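Local coordinates for aldehyde dehydrogenase (Burkholderia vietnamiensis, PDB 5KF0), which probably oxidises aldehydes to carboxylic acids with a nicotinamide dinucleotide cofactor, and binds NADPH, at residues Cys96-Asp105 against Pro325-Ile336. Residues are numbered along the deposited sequence; the frame is centred on the assembly and turned at random.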
# COMPACT_ATOMS: atom_id res chain seq x y z
N CYS A 96 25.72 -23.78 19.67
CA CYS A 96 26.41 -25.02 19.33
C CYS A 96 26.28 -26.04 20.45
O CYS A 96 25.98 -27.22 20.21
CB CYS A 96 27.88 -24.70 19.05
SG CYS A 96 28.88 -26.05 18.53
N ILE A 97 26.48 -25.60 21.69
CA ILE A 97 26.45 -26.52 22.83
C ILE A 97 25.03 -27.01 23.08
O ILE A 97 24.77 -28.22 23.10
CB ILE A 97 27.04 -25.83 24.07
CG1 ILE A 97 28.52 -25.56 23.86
CG2 ILE A 97 26.84 -26.71 25.31
CD1 ILE A 97 29.11 -24.63 24.92
N GLU A 98 24.09 -26.09 23.29
CA GLU A 98 22.79 -26.49 23.81
C GLU A 98 21.89 -27.12 22.75
O GLU A 98 20.97 -27.86 23.11
CB GLU A 98 22.07 -25.31 24.48
CG GLU A 98 21.53 -24.22 23.57
CD GLU A 98 20.80 -23.13 24.36
OE1 GLU A 98 20.43 -23.40 25.52
OE2 GLU A 98 20.62 -22.01 23.82
N ALA A 99 22.10 -26.81 21.47
CA ALA A 99 21.34 -27.46 20.41
C ALA A 99 22.14 -28.52 19.67
O ALA A 99 21.58 -29.22 18.83
CB ALA A 99 20.81 -26.43 19.41
N GLY A 100 23.43 -28.66 19.97
CA GLY A 100 24.27 -29.57 19.21
C GLY A 100 24.40 -29.17 17.76
O GLY A 100 24.64 -30.02 16.90
N LYS A 101 24.26 -27.88 17.47
CA LYS A 101 24.21 -27.39 16.09
C LYS A 101 25.62 -27.11 15.58
O LYS A 101 26.38 -26.40 16.24
CB LYS A 101 23.35 -26.12 16.03
CG LYS A 101 23.18 -25.51 14.64
CD LYS A 101 22.12 -24.38 14.71
CE LYS A 101 21.83 -23.78 13.34
NZ LYS A 101 20.38 -23.36 13.26
N PRO A 102 26.00 -27.66 14.43
CA PRO A 102 27.34 -27.43 13.89
C PRO A 102 27.73 -25.95 13.93
O PRO A 102 26.92 -25.07 13.62
CB PRO A 102 27.23 -27.94 12.45
CG PRO A 102 26.26 -29.08 12.58
CD PRO A 102 25.22 -28.60 13.58
N ILE A 103 28.97 -25.69 14.35
CA ILE A 103 29.35 -24.32 14.69
C ILE A 103 29.20 -23.38 13.49
O ILE A 103 28.78 -22.22 13.65
CB ILE A 103 30.78 -24.28 15.28
CG1 ILE A 103 31.14 -22.86 15.71
CG2 ILE A 103 31.83 -24.86 14.30
CD1 ILE A 103 30.24 -22.32 16.83
N ASN A 104 29.50 -23.86 12.28
CA ASN A 104 29.28 -23.04 11.09
C ASN A 104 27.83 -22.60 10.97
O ASN A 104 27.54 -21.45 10.62
CB ASN A 104 29.66 -23.81 9.82
CG ASN A 104 31.15 -24.02 9.69
OD1 ASN A 104 31.95 -23.22 10.17
ND2 ASN A 104 31.53 -25.11 9.01
N ASP A 105 26.90 -23.52 11.23
CA ASP A 105 25.49 -23.20 11.10
C ASP A 105 24.98 -22.41 12.30
O ASP A 105 24.05 -21.60 12.17
CB ASP A 105 24.70 -24.48 10.90
CG ASP A 105 25.13 -25.21 9.65
OD1 ASP A 105 25.01 -24.63 8.55
OD2 ASP A 105 25.62 -26.35 9.75
N PRO A 325 29.85 -31.15 16.72
CA PRO A 325 29.44 -29.87 16.13
C PRO A 325 30.42 -28.74 16.39
O PRO A 325 30.37 -27.73 15.68
CB PRO A 325 28.07 -29.61 16.78
CG PRO A 325 28.10 -30.40 18.05
CD PRO A 325 28.90 -31.63 17.75
N LYS A 326 31.35 -28.89 17.34
CA LYS A 326 32.39 -27.89 17.55
C LYS A 326 33.44 -27.91 16.45
O LYS A 326 34.20 -26.95 16.30
CB LYS A 326 33.05 -28.11 18.91
CG LYS A 326 32.06 -28.00 20.06
CD LYS A 326 32.72 -28.31 21.41
CE LYS A 326 32.25 -29.66 21.94
NZ LYS A 326 30.77 -29.72 22.17
N ASP A 327 33.50 -28.99 15.68
CA ASP A 327 34.45 -29.10 14.58
C ASP A 327 33.92 -28.31 13.39
O ASP A 327 32.79 -28.56 12.95
CB ASP A 327 34.63 -30.58 14.24
CG ASP A 327 35.65 -30.84 13.15
OD1 ASP A 327 36.10 -29.92 12.45
OD2 ASP A 327 36.00 -32.02 12.99
N PRO A 328 34.65 -27.32 12.88
CA PRO A 328 34.12 -26.53 11.75
C PRO A 328 33.96 -27.34 10.48
O PRO A 328 33.33 -26.84 9.54
CB PRO A 328 35.16 -25.42 11.57
CG PRO A 328 36.42 -25.98 12.15
CD PRO A 328 35.96 -26.81 13.33
N SER A 329 34.49 -28.56 10.40
CA SER A 329 34.25 -29.41 9.24
C SER A 329 32.99 -30.26 9.38
O SER A 329 32.60 -30.91 8.41
CB SER A 329 35.45 -30.31 8.96
OG SER A 329 35.60 -31.31 9.96
N THR A 330 32.34 -30.25 10.54
CA THR A 330 31.15 -31.06 10.73
C THR A 330 29.96 -30.42 10.02
O THR A 330 29.69 -29.23 10.20
CB THR A 330 30.84 -31.23 12.21
OG1 THR A 330 31.85 -32.06 12.78
CG2 THR A 330 29.46 -31.87 12.40
N PHE A 331 29.25 -31.21 9.22
CA PHE A 331 27.97 -30.79 8.68
C PHE A 331 26.80 -31.50 9.35
O PHE A 331 25.76 -30.88 9.55
CB PHE A 331 27.92 -31.03 7.17
CG PHE A 331 26.77 -30.34 6.48
CD1 PHE A 331 26.73 -28.95 6.39
CD2 PHE A 331 25.73 -31.07 5.94
CE1 PHE A 331 25.67 -28.31 5.76
CE2 PHE A 331 24.68 -30.43 5.31
CZ PHE A 331 24.65 -29.06 5.22
N VAL A 332 26.97 -32.76 9.74
CA VAL A 332 25.91 -33.53 10.38
C VAL A 332 26.30 -33.71 11.85
O VAL A 332 27.14 -34.54 12.19
CB VAL A 332 25.71 -34.89 9.69
CG1 VAL A 332 24.65 -35.72 10.41
CG2 VAL A 332 25.32 -34.66 8.22
N GLY A 333 25.67 -32.93 12.74
CA GLY A 333 25.87 -33.13 14.16
C GLY A 333 24.87 -34.12 14.73
O GLY A 333 24.09 -34.75 14.00
N PRO A 334 24.85 -34.26 16.06
CA PRO A 334 23.91 -35.19 16.69
C PRO A 334 22.47 -34.75 16.53
O PRO A 334 22.16 -33.55 16.51
CB PRO A 334 24.32 -35.15 18.17
CG PRO A 334 24.87 -33.77 18.34
CD PRO A 334 25.63 -33.50 17.05
N MET A 335 21.57 -35.72 16.44
CA MET A 335 20.17 -35.39 16.65
C MET A 335 19.96 -34.98 18.12
O MET A 335 20.82 -35.21 18.98
CB MET A 335 19.27 -36.55 16.26
CG MET A 335 19.26 -36.82 14.76
SD MET A 335 18.21 -38.20 14.31
CE MET A 335 16.59 -37.54 14.77
N ILE A 336 18.81 -34.37 18.38
CA ILE A 336 18.59 -33.71 19.66
C ILE A 336 18.55 -34.69 20.83
O ILE A 336 18.84 -34.30 21.96
CB ILE A 336 17.32 -32.85 19.60
CG1 ILE A 336 17.21 -31.95 20.84
CG2 ILE A 336 16.06 -33.73 19.40
CD1 ILE A 336 18.39 -30.98 21.00
O HOH W 1 28.74 -28.69 20.88
O HOH W 2 20.52 -31.77 18.01
O HOH W 3 22.86 -31.14 15.28
O HOH W 4 30.53 -26.86 11.81
O HOH W 5 28.43 -26.97 8.73
O HOH W 6 24.47 -28.47 9.22
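Ile103 and Pro325 make the central bond of an interface in which the turn between helices 88-99 and 103-123 lies against a long irregular loop, a worked example of a helix start packed on coil. Ile103 N donates to Pro325 O over 2.8 Å, the donor tilted 19° from the carbonyl plane, with an N-H...O angle of 143°. The same oxygen receives a CA-H...O contact from Pro102, the N-cap residue.

The Ile103 side chain begins on this carbonyl and then leaves it. Its CB lies 3.5 Å from Pro325 O; CG2 lies among Pro325 O, Lys326 O and Pro328 CA, the last 3.8 Å away. CG1 takes the other branch, anti to the backbone N (chi1 -176°), and carries CD1 away from the loop.

Alongside, the Pro102 ring sits over the carbonyls of the opposing loop, CB 3.6 Å from Thr330 O and CG equally near Phe331 O. Pro325 answers in kind, its CB packing 3.5 Å from Gly100 O and touching Cys96 SG. At the outer end Asn104 ND2 reaches Pro328 O in a weak, bent bond, while an Asx turn at Asp327 braces the beta turn from Asp327 to Thr330.

Water links several polar atoms across the contact: waters 2 and 3 tie Ala99 O and Gly100 O to Pro334 O, water 6 ties Asp105 OD2 to Phe331 O, and water 4 accepts from Asn104 N while donating to Asp327 O and Thr330 O. Water 1 accepts from Lys326 NZ, salt-bridged to Asp33, and donates only a weak bond to Cys96 O. As in the family, the contact probably joins the cofactor-binding part (96-105) to the catalytic part (325-336); the Ile336 side chain lies about 6 Å from the bound NADPH. The chemistry implies a joint made by one direct backbone bond, one weak amide bond, proline carbons resting on backbone oxygens and several water bridges.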